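Local coordinates for protein putative glucosidase lplD, ALPHA-GALACTURONIDASE (Bacillus subtilis, PDB 3FEF) that hydrolyses alpha-1,4-linked galacturonate oligomers such as di-galacturonate, releasing alpha-D-galacturonate with the aid of NAD+ and manganese, at residues P98-I103 with E429-D434; G108-P113 with A274-G279; G174-L179 with E195-N200; F207-K212 with A264-G269; D77-S82 with P138-I143. All blocks are in the same frame, centred on the assembly; numbering follows the deposited sequence.

Contact 1: P98-I103 with E429-D434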
# COMPACT_ATOMS: atom_id res chain seq x y z
N PRO A 98 31.96 -23.60 -5.16
CA PRO A 98 30.85 -24.04 -6.02
C PRO A 98 31.27 -24.53 -7.41
O PRO A 98 30.45 -25.07 -8.15
CB PRO A 98 29.99 -22.78 -6.14
CG PRO A 98 30.29 -22.03 -4.85
CD PRO A 98 31.76 -22.23 -4.65
N GLU A 99 32.54 -24.32 -7.76
CA GLU A 99 33.05 -24.73 -9.07
C GLU A 99 33.06 -26.25 -9.20
O GLU A 99 33.02 -26.78 -10.30
CB GLU A 99 34.46 -24.18 -9.32
CG GLU A 99 34.53 -22.66 -9.28
CD GLU A 99 35.93 -22.09 -9.47
OE1 GLU A 99 36.92 -22.88 -9.57
OE2 GLU A 99 36.05 -20.84 -9.51
N ARG A 100 33.14 -26.94 -8.07
CA ARG A 100 33.03 -28.39 -8.07
C ARG A 100 31.66 -28.84 -8.55
O ARG A 100 31.50 -29.96 -9.00
CB ARG A 100 33.23 -28.92 -6.66
CG ARG A 100 31.94 -28.99 -5.86
CD ARG A 100 32.25 -29.59 -4.52
NE ARG A 100 31.09 -29.69 -3.66
CZ ARG A 100 31.17 -29.82 -2.35
NH1 ARG A 100 32.36 -29.88 -1.78
NH2 ARG A 100 30.07 -29.91 -1.62
N CYS A 101 30.66 -27.96 -8.45
CA CYS A 101 29.33 -28.25 -9.00
C CYS A 101 29.08 -27.53 -10.31
O CYS A 101 27.94 -27.45 -10.76
CB CYS A 101 28.23 -27.85 -8.03
SG CYS A 101 28.34 -28.68 -6.45
N GLY A 102 30.12 -26.94 -10.89
CA GLY A 102 29.98 -26.28 -12.18
C GLY A 102 29.56 -24.82 -12.14
O GLY A 102 29.24 -24.23 -13.18
N ILE A 103 29.55 -24.23 -10.95
CA ILE A 103 29.13 -22.84 -10.79
C ILE A 103 30.33 -21.91 -10.69
O ILE A 103 31.12 -22.02 -9.75
CB ILE A 103 28.27 -22.67 -9.52
CG1 ILE A 103 26.98 -23.50 -9.66
CG2 ILE A 103 27.98 -21.18 -9.27
CD1 ILE A 103 26.19 -23.60 -8.39
N GLU A 429 22.37 -28.80 -1.42
CA GLU A 429 22.34 -28.90 0.03
C GLU A 429 23.72 -29.26 0.54
O GLU A 429 24.18 -28.75 1.55
CB GLU A 429 21.33 -29.95 0.49
CG GLU A 429 21.05 -29.94 1.97
CD GLU A 429 19.73 -30.65 2.32
OE1 GLU A 429 19.31 -31.56 1.56
OE2 GLU A 429 19.12 -30.28 3.35
N GLN A 430 24.39 -30.14 -0.18
CA GLN A 430 25.73 -30.55 0.21
C GLN A 430 26.71 -29.38 0.03
O GLN A 430 27.47 -29.04 0.95
CB GLN A 430 26.16 -31.78 -0.58
CG GLN A 430 27.50 -32.34 -0.14
CD GLN A 430 27.42 -32.96 1.24
OE1 GLN A 430 26.69 -33.92 1.45
NE2 GLN A 430 28.17 -32.41 2.20
N LEU A 431 26.68 -28.75 -1.14
CA LEU A 431 27.46 -27.53 -1.34
C LEU A 431 27.20 -26.50 -0.23
O LEU A 431 28.13 -26.00 0.39
CB LEU A 431 27.17 -26.92 -2.73
CG LEU A 431 27.85 -25.58 -3.04
CD1 LEU A 431 29.35 -25.72 -2.95
CD2 LEU A 431 27.46 -25.08 -4.41
N PHE A 432 25.93 -26.20 0.02
CA PHE A 432 25.57 -25.19 1.02
C PHE A 432 26.15 -25.51 2.40
O PHE A 432 26.78 -24.66 3.02
CB PHE A 432 24.04 -25.04 1.08
CG PHE A 432 23.53 -24.09 2.16
CD1 PHE A 432 23.51 -22.73 1.95
CD2 PHE A 432 22.99 -24.59 3.34
CE1 PHE A 432 23.00 -21.86 2.93
CE2 PHE A 432 22.49 -23.74 4.33
CZ PHE A 432 22.49 -22.38 4.13
N ASN A 433 25.94 -26.72 2.88
CA ASN A 433 26.50 -27.14 4.17
C ASN A 433 28.03 -27.07 4.23
O ASN A 433 28.60 -26.68 5.24
CB ASN A 433 26.02 -28.55 4.54
CG ASN A 433 24.53 -28.59 4.82
OD1 ASN A 433 23.93 -27.60 5.24
ND2 ASN A 433 23.92 -29.76 4.61
N ASP A 434 28.69 -27.44 3.14
CA ASP A 434 30.15 -27.36 3.08
C ASP A 434 30.62 -25.91 3.21
O ASP A 434 31.64 -25.63 3.86
CB ASP A 434 30.68 -27.97 1.78
CG ASP A 434 30.60 -29.49 1.78
OD1 ASP A 434 30.46 -30.06 2.87
OD2 ASP A 434 30.66 -30.12 0.69
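Pro98, Arg100 and Cys101, in the loop that follows helix 88-96, dock on Leu431 and Asp434 of helix 425-435, the last helix of the chain; the contact illustrates a leucine packed on a loop, with a salt bridge beside it. The loop is wound tight: the carbonyl O of Pro98 accepts from the backbone N of both Cys101 and Ile103, which arrive from opposite faces of its plane. Leu431 carries the apolar part. With its CG anti to the backbone N (chi1 176°), the forked end reaches the loop, where CD1 rests on Pro98 CA at 3.8 Å and CD2 on Pro98 CB at 3.8 Å. The same CD2 also meets Cys101 SG at 4.2 Å and, more loosely, Ile103 CD1 at 4.4 Å. Beyond it the extended chain of Arg100 carries its guanidinium past Leu431, whose CD1 lies over one face of the group. Both NH1 and NH2 turn to Asp434 OD2 in a salt bridge, the NH1 bond weak, at 3.0 Å, and the modelled NH2 bond so short that its length is doubtful. The guanidinium and carboxylate planes stand 87° apart, so a single oxygen receives both nitrogens instead of the two groups pairing side by side. Gln430 NE2 gives Asp434 OD1 a further, weak bond of 3.3 Å from one helical turn earlier. The buried side of the contact continues into the fold: Pro98 and Ile103 lean on Pro113 of helix 112-136, while Leu431 packs on Phe415 of helix 408-417.

Contact 2: G108-P113 with A274-G279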
# COMPACT_ATOMS: atom_id res chain seq x y z
N GLY A 108 31.55 -12.84 -6.40
CA GLY A 108 31.04 -13.62 -5.28
C GLY A 108 30.89 -12.90 -3.95
O GLY A 108 30.97 -13.54 -2.91
N ASP A 109 30.65 -11.59 -3.98
CA ASP A 109 30.51 -10.82 -2.75
C ASP A 109 29.11 -10.21 -2.62
O ASP A 109 28.84 -9.48 -1.67
CB ASP A 109 31.56 -9.70 -2.69
CG ASP A 109 31.36 -8.63 -3.76
OD1 ASP A 109 30.54 -8.82 -4.67
OD2 ASP A 109 32.03 -7.58 -3.71
N THR A 110 28.23 -10.53 -3.55
CA THR A 110 26.96 -9.85 -3.67
C THR A 110 25.80 -10.83 -3.74
O THR A 110 24.99 -10.87 -2.84
CB THR A 110 26.99 -8.86 -4.87
OG1 THR A 110 27.94 -7.82 -4.58
CG2 THR A 110 25.62 -8.22 -5.11
N VAL A 111 25.71 -11.62 -4.80
CA VAL A 111 24.69 -12.67 -4.91
C VAL A 111 25.36 -14.00 -5.25
O VAL A 111 26.55 -14.18 -4.99
CB VAL A 111 23.61 -12.36 -5.96
CG1 VAL A 111 22.72 -11.22 -5.48
CG2 VAL A 111 24.24 -12.02 -7.30
N GLY A 112 24.62 -14.93 -5.82
CA GLY A 112 25.17 -16.26 -6.08
C GLY A 112 25.47 -16.94 -4.75
O GLY A 112 25.18 -16.37 -3.67
N PRO A 113 26.04 -18.16 -4.80
CA PRO A 113 26.36 -18.91 -3.58
C PRO A 113 27.28 -18.13 -2.64
O PRO A 113 27.03 -18.06 -1.45
CB PRO A 113 27.04 -20.18 -4.10
CG PRO A 113 27.04 -20.11 -5.59
CD PRO A 113 26.16 -18.97 -6.01
N ALA A 274 27.12 -9.66 -14.48
CA ALA A 274 27.15 -11.05 -14.91
C ALA A 274 26.62 -12.02 -13.86
O ALA A 274 26.20 -13.11 -14.18
CB ALA A 274 28.56 -11.45 -15.33
N GLU A 275 26.61 -11.63 -12.59
CA GLU A 275 26.22 -12.59 -11.56
C GLU A 275 24.71 -12.62 -11.27
O GLU A 275 24.25 -13.47 -10.49
CB GLU A 275 26.99 -12.31 -10.28
CG GLU A 275 28.47 -12.01 -10.51
CD GLU A 275 29.29 -12.22 -9.27
OE1 GLU A 275 29.23 -11.36 -8.35
OE2 GLU A 275 29.99 -13.25 -9.20
N PHE A 276 23.96 -11.69 -11.86
CA PHE A 276 22.54 -11.51 -11.49
C PHE A 276 21.55 -12.24 -12.38
O PHE A 276 20.38 -12.31 -12.04
CB PHE A 276 22.15 -10.02 -11.44
CG PHE A 276 22.65 -9.31 -10.22
CD1 PHE A 276 21.82 -9.11 -9.14
CD2 PHE A 276 23.95 -8.84 -10.15
CE1 PHE A 276 22.26 -8.46 -8.03
CE2 PHE A 276 24.41 -8.21 -9.03
CZ PHE A 276 23.57 -8.01 -7.96
N LEU A 277 22.00 -12.76 -13.52
CA LEU A 277 21.09 -13.39 -14.47
C LEU A 277 21.68 -14.50 -15.29
O LEU A 277 22.89 -14.64 -15.38
CB LEU A 277 20.47 -12.36 -15.43
CG LEU A 277 21.18 -11.07 -15.83
CD1 LEU A 277 22.64 -11.29 -16.18
CD2 LEU A 277 20.41 -10.44 -16.99
N PRO A 278 20.81 -15.32 -15.89
CA PRO A 278 21.23 -16.36 -16.83
C PRO A 278 21.97 -15.74 -18.01
O PRO A 278 21.53 -14.72 -18.55
CB PRO A 278 19.90 -16.96 -17.32
CG PRO A 278 18.93 -16.63 -16.26
CD PRO A 278 19.35 -15.29 -15.74
N GLY A 279 23.07 -16.35 -18.42
CA GLY A 279 23.77 -15.93 -19.62
C GLY A 279 24.98 -16.81 -19.86
O GLY A 279 25.33 -17.61 -19.00
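Glu275 and Phe276 receive the loop ahead of helix 112-136, the acid taking a backbone N-H and the ring taking methyl groups. Glu275 OE2 accepts from Gly108 N at 3.2 Å through its syn lone pair, and OE1 adds a weak bond to the same nitrogen at 3.4 Å. The Phe276 ring lies across the side chain of Val111, whose CG2 stands almost exactly above the ring centre, 4.0 Å from the centroid and 4° off the normal, a CH-pi contact. Val111 CG1 meets Phe276 CE1 at 3.8 Å, and Thr110 CG2 approaches CZ of the same ring at 3.5 Å. With CG1 of Val111 anti to the carbonyl carbon (chi1 -71°), CG2 falls between the backbone N and the carbonyl carbon, over the ring and 3.5 Å from Glu275 O.

Further out, Glu275 OE2 also takes the backbone N of Val107, and weakly that of Ser106, so one carboxylate gathers several consecutive amides of the loop. Putting an alanine at Glu275 would remove this acceptor and would probably leave the amides of Val107 and Gly108 without a mate and the loop less firmly set. Phe276 stacks on Phe207 and meets His392 edge-to-face. The hydroxyl of Thr110 donates to Asp109 OD1 at 2.8 Å from above the carboxylate plane, and is hydrogen-bonded to ND1 of His206, a ligand of the bound magnesium ion. Such a second-shell arrangement around a metal histidine fits the family 4 glycosidase active site, at the junction of Rossmann-like and C-terminal domains.

Contact 3: G174-L179 with E195-N200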
# COMPACT_ATOMS: atom_id res chain seq x y z
N GLY A 174 31.31 4.59 -12.97
CA GLY A 174 31.98 3.99 -14.13
C GLY A 174 31.10 4.00 -15.37
O GLY A 174 31.60 4.08 -16.49
N THR A 175 29.79 3.92 -15.18
CA THR A 175 28.89 3.99 -16.32
C THR A 175 28.72 5.42 -16.79
O THR A 175 28.60 5.68 -17.98
CB THR A 175 27.52 3.35 -16.01
OG1 THR A 175 27.75 1.98 -15.64
CG2 THR A 175 26.66 3.37 -17.25
N GLN A 176 28.71 6.36 -15.85
CA GLN A 176 28.73 7.75 -16.21
C GLN A 176 29.98 8.12 -17.02
O GLN A 176 29.88 8.88 -17.98
CB GLN A 176 28.64 8.60 -14.95
CG GLN A 176 27.22 8.78 -14.47
CD GLN A 176 27.18 9.54 -13.17
OE1 GLN A 176 27.67 9.06 -12.16
NE2 GLN A 176 26.60 10.74 -13.20
N LYS A 177 31.13 7.58 -16.67
CA LYS A 177 32.36 7.89 -17.41
C LYS A 177 32.27 7.28 -18.81
O LYS A 177 32.72 7.90 -19.79
CB LYS A 177 33.60 7.36 -16.70
CG LYS A 177 33.84 7.97 -15.31
CD LYS A 177 35.13 7.41 -14.68
CE LYS A 177 35.32 7.89 -13.24
NZ LYS A 177 35.42 9.37 -13.16
N LEU A 178 31.70 6.09 -18.91
CA LEU A 178 31.50 5.43 -20.19
C LEU A 178 30.62 6.28 -21.09
O LEU A 178 30.93 6.49 -22.26
CB LEU A 178 30.86 4.05 -20.00
CG LEU A 178 30.37 3.36 -21.28
CD1 LEU A 178 31.55 3.07 -22.22
CD2 LEU A 178 29.61 2.08 -20.96
N LEU A 179 29.51 6.77 -20.55
CA LEU A 179 28.62 7.63 -21.29
C LEU A 179 29.29 8.97 -21.66
O LEU A 179 29.07 9.49 -22.76
CB LEU A 179 27.34 7.88 -20.48
CG LEU A 179 26.38 6.70 -20.26
CD1 LEU A 179 25.38 7.06 -19.16
CD2 LEU A 179 25.64 6.36 -21.55
N GLU A 195 30.05 13.96 -13.61
CA GLU A 195 28.87 14.52 -12.95
C GLU A 195 27.87 15.08 -13.93
O GLU A 195 26.67 14.99 -13.70
CB GLU A 195 29.27 15.64 -11.98
CG GLU A 195 29.96 15.16 -10.72
CD GLU A 195 31.49 15.22 -10.79
OE1 GLU A 195 32.09 15.12 -11.89
OE2 GLU A 195 32.10 15.36 -9.71
N ASP A 196 28.34 15.70 -15.01
CA ASP A 196 27.44 16.31 -16.00
C ASP A 196 26.59 15.29 -16.77
O ASP A 196 25.71 15.66 -17.55
CB ASP A 196 28.24 17.13 -17.00
CG ASP A 196 28.97 18.29 -16.35
OD1 ASP A 196 28.47 18.79 -15.30
OD2 ASP A 196 30.04 18.70 -16.87
N ILE A 197 26.88 14.01 -16.61
CA ILE A 197 26.04 12.98 -17.19
C ILE A 197 24.97 12.73 -16.16
O ILE A 197 25.20 12.04 -15.18
CB ILE A 197 26.81 11.68 -17.47
CG1 ILE A 197 28.08 11.99 -18.26
CG2 ILE A 197 25.91 10.69 -18.27
CD1 ILE A 197 27.77 12.54 -19.65
N ARG A 198 23.81 13.34 -16.37
CA ARG A 198 22.75 13.32 -15.38
C ARG A 198 21.90 12.12 -15.67
O ARG A 198 21.25 12.04 -16.73
CB ARG A 198 21.92 14.60 -15.50
CG ARG A 198 22.77 15.87 -15.37
CD ARG A 198 23.16 16.14 -13.92
NE ARG A 198 24.19 17.17 -13.82
CZ ARG A 198 24.78 17.54 -12.68
NH1 ARG A 198 24.44 16.97 -11.53
NH2 ARG A 198 25.72 18.47 -12.69
N VAL A 199 21.92 11.17 -14.76
CA VAL A 199 21.26 9.92 -15.03
C VAL A 199 20.15 9.66 -14.03
O VAL A 199 20.24 10.06 -12.85
CB VAL A 199 22.29 8.74 -15.06
CG1 VAL A 199 23.28 8.91 -16.20
CG2 VAL A 199 23.01 8.60 -13.73
N ASN A 200 19.08 9.01 -14.48
CA ASN A 200 18.09 8.48 -13.57
C ASN A 200 18.40 7.02 -13.33
O ASN A 200 18.12 6.17 -14.18
CB ASN A 200 16.67 8.65 -14.10
CG ASN A 200 15.62 8.18 -13.11
OD1 ASN A 200 15.56 8.67 -11.99
ND2 ASN A 200 14.80 7.21 -13.50
O HOH W 1 25.61 13.28 -11.79
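Gln176 and Leu179, one turn apart on helix 171-187, face Ile197 and Val199 of strand 197-202; the axes of 174-179 and 197-200 approach to 9.0 Å at 127°. Polar contact rests on the Gln176 amide. CG stands anti to the carbonyl carbon (chi1 -83°) and the chain then extends, carrying NE2 across to Ile197 O, to which it donates at 2.8 Å with an N-H...O angle of 161°; the acceptor lies close to the amide plane. The same nitrogen reaches a water at 3.1 Å, which in turn donates to Glu195 O at 2.8 Å, so the side chain is joined to two carbonyls of the segment.

Apolar contact falls to Leu179. Its CD1 meets Ile197 CG2 at 3.8 Å and Val199 CG1 at 4.1 Å, filling the space between two strand residues that point to the helix. Ile197 CG1 lies against the carbonyl O of Gln176 at 3.6 Å. Ile265 and Phe224 extend this apolar layer round Leu179.

Arg198 points away from the helix; its guanidinium lies over Glu195 O, and its NH1 forms a salt bridge with Glu340 of the second subunit, tying the strand to that subunit.

For the buried Gln176 amide the implication is plain: NE2 is engaged by Ile197 O and the water, and a flip would probably set the amide oxygen against Ile197 O.

Contact 4: F207-K212 with A264-G269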
# COMPACT_ATOMS: atom_id res chain seq x y z
N PHE A 207 23.36 -4.05 -9.40
CA PHE A 207 22.34 -4.39 -10.39
C PHE A 207 21.46 -3.14 -10.58
O PHE A 207 20.24 -3.17 -10.37
CB PHE A 207 21.50 -5.57 -9.90
CG PHE A 207 20.69 -6.25 -11.00
CD1 PHE A 207 21.32 -6.77 -12.13
CD2 PHE A 207 19.31 -6.38 -10.88
CE1 PHE A 207 20.58 -7.41 -13.14
CE2 PHE A 207 18.57 -7.00 -11.87
CZ PHE A 207 19.21 -7.52 -13.01
N THR A 208 22.12 -2.04 -10.95
CA THR A 208 21.53 -0.74 -11.15
C THR A 208 21.34 -0.45 -12.63
O THR A 208 22.10 -0.92 -13.48
CB THR A 208 22.45 0.36 -10.58
OG1 THR A 208 23.81 -0.01 -10.85
CG2 THR A 208 22.28 0.50 -9.08
N TRP A 209 20.32 0.35 -12.93
CA TRP A 209 19.93 0.60 -14.31
C TRP A 209 19.62 2.07 -14.51
O TRP A 209 19.07 2.75 -13.63
CB TRP A 209 18.70 -0.25 -14.66
CG TRP A 209 19.01 -1.71 -14.56
CD1 TRP A 209 19.14 -2.44 -13.41
CD2 TRP A 209 19.26 -2.61 -15.65
NE1 TRP A 209 19.46 -3.75 -13.72
CE2 TRP A 209 19.54 -3.88 -15.08
CE3 TRP A 209 19.28 -2.47 -17.04
CZ2 TRP A 209 19.83 -4.99 -15.87
CZ3 TRP A 209 19.57 -3.58 -17.82
CH2 TRP A 209 19.84 -4.82 -17.24
N ILE A 210 19.94 2.54 -15.70
CA ILE A 210 19.66 3.92 -16.05
C ILE A 210 18.58 3.92 -17.09
O ILE A 210 18.76 3.42 -18.20
CB ILE A 210 20.95 4.62 -16.56
CG1 ILE A 210 21.98 4.66 -15.43
CG2 ILE A 210 20.61 6.01 -17.09
CD1 ILE A 210 23.45 5.11 -15.87
N THR A 211 17.44 4.50 -16.73
CA THR A 211 16.29 4.52 -17.62
C THR A 211 16.14 5.88 -18.32
O THR A 211 15.39 6.01 -19.28
CB THR A 211 15.02 4.22 -16.82
OG1 THR A 211 14.91 5.18 -15.76
CG2 THR A 211 15.12 2.85 -16.19
N LYS A 212 16.85 6.89 -17.83
CA LYS A 212 16.89 8.20 -18.48
C LYS A 212 18.26 8.78 -18.20
O LYS A 212 18.82 8.57 -17.12
CB LYS A 212 15.84 9.16 -17.90
CG LYS A 212 14.42 8.64 -17.84
CD LYS A 212 13.64 9.44 -16.78
CE LYS A 212 12.19 9.01 -16.67
NZ LYS A 212 11.59 9.36 -15.34
N ALA A 264 17.10 -0.56 -21.05
CA ALA A 264 17.66 0.41 -20.11
C ALA A 264 19.15 0.16 -20.04
O ALA A 264 19.59 -0.92 -20.34
CB ALA A 264 17.01 0.30 -18.73
N ILE A 265 19.94 1.15 -19.65
CA ILE A 265 21.37 0.99 -19.62
C ILE A 265 21.86 0.35 -18.31
O ILE A 265 21.74 0.93 -17.26
CB ILE A 265 22.07 2.35 -19.79
CG1 ILE A 265 21.67 2.99 -21.14
CG2 ILE A 265 23.59 2.20 -19.61
CD1 ILE A 265 22.22 4.43 -21.35
N PRO A 266 22.47 -0.83 -18.39
CA PRO A 266 22.96 -1.47 -17.19
C PRO A 266 24.05 -0.58 -16.60
O PRO A 266 24.88 -0.05 -17.34
CB PRO A 266 23.54 -2.78 -17.69
CG PRO A 266 22.92 -2.99 -19.06
CD PRO A 266 22.81 -1.61 -19.60
N ALA A 267 24.03 -0.38 -15.29
CA ALA A 267 24.89 0.65 -14.68
C ALA A 267 25.83 0.11 -13.61
O ALA A 267 25.91 0.68 -12.53
CB ALA A 267 24.02 1.79 -14.11
N ALA A 268 26.51 -0.99 -13.92
CA ALA A 268 27.61 -1.54 -13.12
C ALA A 268 28.59 -2.24 -14.07
O ALA A 268 28.26 -2.51 -15.22
CB ALA A 268 27.10 -2.54 -12.05
N GLY A 269 29.79 -2.56 -13.57
CA GLY A 269 30.77 -3.27 -14.39
C GLY A 269 30.22 -4.63 -14.82
O GLY A 269 29.43 -5.26 -14.11
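Ile210 and Ile265 form an antiparallel hydrogen-bonded pair, with N-H...O bonds of 2.9 Å from Ile210 N to Ile265 O and 2.9 Å from Ile265 N to Ile210 O, while Trp209 and Pro266 make the adjoining non-hydrogen-bonded pair. One step on, Ala267 N donates to Thr208 O at 2.7 Å. The Thr208 hydroxyl closes the ladder: OG1, held between backbone N and carbonyl carbon (chi1 38°), donates to Ala267 O at 2.8 Å from above the carbonyl plane.

On one face of the sheet the indole of Trp209 lies over its neighbour. Pro266 CA sits over the six-membered ring, 4.2 Å from its centroid, in a CH-pi contact, and Pro266 CG touches CZ3 of Trp209 at 3.6 Å; Ala264 O comes to the ring edge. Trp209 NE1 in turn stands over the centre of the Phe207 ring. A serine in place of Trp209 would strip away the indole and is likely to leave a gap between Pro266, Phe207 and Leu258 of helix 253-262.

On the other face Ile210 CG1 meets Ala267 CB at 3.8 Å, and both isoleucines rest on Thr175 of helix 171-187.

The paired strand begins directly after His206, a ligand of the magnesium ion. Its backbone bonds to strand 265-266 and to strand 197-202 as well, and proline occupies a position where the pairing asks for no N-H.

Contact 5: D77-S82 with P138-I143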
# COMPACT_ATOMS: atom_id res chain seq x y z
N ASP A 77 30.12 12.06 14.69
CA ASP A 77 29.13 12.71 13.83
C ASP A 77 28.84 11.85 12.61
O ASP A 77 27.72 11.82 12.09
CB ASP A 77 29.64 14.09 13.36
CG ASP A 77 29.99 15.00 14.52
OD1 ASP A 77 29.08 15.35 15.29
OD2 ASP A 77 31.17 15.37 14.67
N ILE A 78 29.86 11.14 12.17
CA ILE A 78 29.78 10.30 10.99
C ILE A 78 30.38 8.96 11.36
O ILE A 78 31.36 8.91 12.11
CB ILE A 78 30.59 10.91 9.83
CG1 ILE A 78 30.07 12.32 9.49
CG2 ILE A 78 30.58 10.00 8.63
CD1 ILE A 78 28.64 12.35 8.95
N VAL A 79 29.77 7.88 10.86
CA VAL A 79 30.31 6.51 11.00
C VAL A 79 30.46 5.90 9.62
O VAL A 79 29.49 5.76 8.87
CB VAL A 79 29.43 5.60 11.91
CG1 VAL A 79 30.09 4.25 12.10
CG2 VAL A 79 29.21 6.25 13.27
N ILE A 80 31.70 5.55 9.28
CA ILE A 80 31.98 4.90 8.02
C ILE A 80 32.30 3.45 8.31
O ILE A 80 33.03 3.14 9.26
CB ILE A 80 33.19 5.55 7.36
CG1 ILE A 80 32.90 7.04 7.11
CG2 ILE A 80 33.60 4.80 6.08
CD1 ILE A 80 34.10 7.77 6.63
N ILE A 81 31.74 2.55 7.50
CA ILE A 81 31.98 1.13 7.67
C ILE A 81 32.52 0.53 6.39
O ILE A 81 31.86 0.56 5.33
CB ILE A 81 30.71 0.35 8.06
CG1 ILE A 81 29.98 1.06 9.21
CG2 ILE A 81 31.06 -1.11 8.40
CD1 ILE A 81 28.56 0.50 9.46
N SER A 82 33.71 -0.03 6.50
CA SER A 82 34.34 -0.69 5.40
C SER A 82 35.16 -1.86 5.92
O SER A 82 36.37 -1.74 6.10
CB SER A 82 35.26 0.29 4.69
OG SER A 82 36.18 -0.41 3.92
N PRO A 138 23.68 7.31 18.37
CA PRO A 138 22.36 7.17 17.79
C PRO A 138 22.05 8.21 16.72
O PRO A 138 21.26 7.94 15.83
CB PRO A 138 21.42 7.35 18.99
CG PRO A 138 22.31 7.72 20.17
CD PRO A 138 23.66 7.17 19.83
N GLU A 139 22.66 9.38 16.80
CA GLU A 139 22.28 10.46 15.92
C GLU A 139 23.29 10.68 14.80
O GLU A 139 23.14 11.58 14.00
CB GLU A 139 22.09 11.76 16.71
CG GLU A 139 20.95 11.75 17.73
CD GLU A 139 19.66 12.35 17.18
OE1 GLU A 139 19.41 12.26 15.95
OE2 GLU A 139 18.89 12.93 17.98
N SER A 140 24.32 9.85 14.72
CA SER A 140 25.29 10.01 13.63
C SER A 140 24.71 9.53 12.30
O SER A 140 23.78 8.72 12.27
CB SER A 140 26.55 9.22 13.94
OG SER A 140 26.20 7.87 14.26
N TRP A 141 25.27 10.03 11.20
CA TRP A 141 25.03 9.42 9.90
C TRP A 141 26.03 8.31 9.66
O TRP A 141 27.21 8.45 9.97
CB TRP A 141 25.06 10.47 8.78
CG TRP A 141 23.79 11.18 8.71
CD1 TRP A 141 23.44 12.37 9.35
CD2 TRP A 141 22.62 10.74 8.02
NE1 TRP A 141 22.14 12.67 9.07
CE2 TRP A 141 21.61 11.70 8.25
CE3 TRP A 141 22.33 9.63 7.21
CZ2 TRP A 141 20.33 11.58 7.70
CZ3 TRP A 141 21.06 9.51 6.68
CH2 TRP A 141 20.08 10.48 6.93
N VAL A 142 25.54 7.19 9.13
CA VAL A 142 26.35 5.98 8.91
C VAL A 142 26.50 5.77 7.40
O VAL A 142 25.51 5.72 6.68
CB VAL A 142 25.62 4.75 9.50
CG1 VAL A 142 26.48 3.51 9.39
CG2 VAL A 142 25.25 5.00 10.96
N ILE A 143 27.73 5.70 6.91
CA ILE A 143 27.92 5.37 5.51
C ILE A 143 28.56 4.00 5.38
O ILE A 143 29.69 3.81 5.76
CB ILE A 143 28.81 6.41 4.78
CG1 ILE A 143 28.30 7.83 5.06
CG2 ILE A 143 28.86 6.10 3.27
CD1 ILE A 143 29.19 8.91 4.42
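Val79 and Val142 pair side by side in the central parallel sheet of a Rossmann fold, where strand 78-81 runs beside strand 141-144; helices 88-96 and 112-136 lie between them in the chain, making the connection a beta-alpha-beta crossover. The run from Val79 to Ile81 is the tight part. Val79 N gives Trp141 O a bond of 2.8 Å, Val79 O takes Ile143 N at 2.6 Å almost in line with its carbonyl (168°), and Ile81 N reaches Ile143 O at 3.0 Å. A CA-H...O contact from Val142 CA to Val79 O, 3.1 Å, accompanies these bonds. Ile81 CD1 abuts Val142 CG1 at 3.7 Å on the valine face, whereas Ile78, Ile80 and Ile143 point to the other face, where helix 328-335 covers Ile78 and Ile143.

The opposite end is looser. Trp141 N to Asp77 O measures 3.2 Å, the donor tilted 27° from the carbonyl plane, and the chain before it, Pro138 and Glu139, is exposed. Polar tips here look elsewhere: Asp77 OD2 to Lys7 N, and Trp141 NE1 to Asn371 OD1. On its other flank strand 78-81 joins strand 6-11, which probably belongs to the NAD+ site.

At this looser end Val79 has CG1 anti to the backbone N (chi1 -176°) and CG2 anti to the carbonyl carbon, which sets CG2 3.6 Å from Ser140 OG, an atom itself bonded to Ala137 O.

How the contacts relate
Along the chain, contacts 5, 3 and 4 close one after another in segment pairs of modest separation, whereas contacts 1 and 2 join the Rossmann-like region to distant later segments, contact 1 reaching the last helix. Contact 5 lies in the Rossmann sheet, about 37 Å centre to centre from contact 1 and 28 Å from contact 4. Contacts 3 and 4 are 10 Å apart and share the antiparallel sheet, strands 197-202 and 207-215 being neighbours in it. Contact 2 reaches contact 4 through Phe276 on Phe207, and contact 1 through Pro113. A continuous chain of packing therefore runs from the C-terminal helix past the metal-site surroundings to that sheet, apart from the probable NAD+-binding sheet.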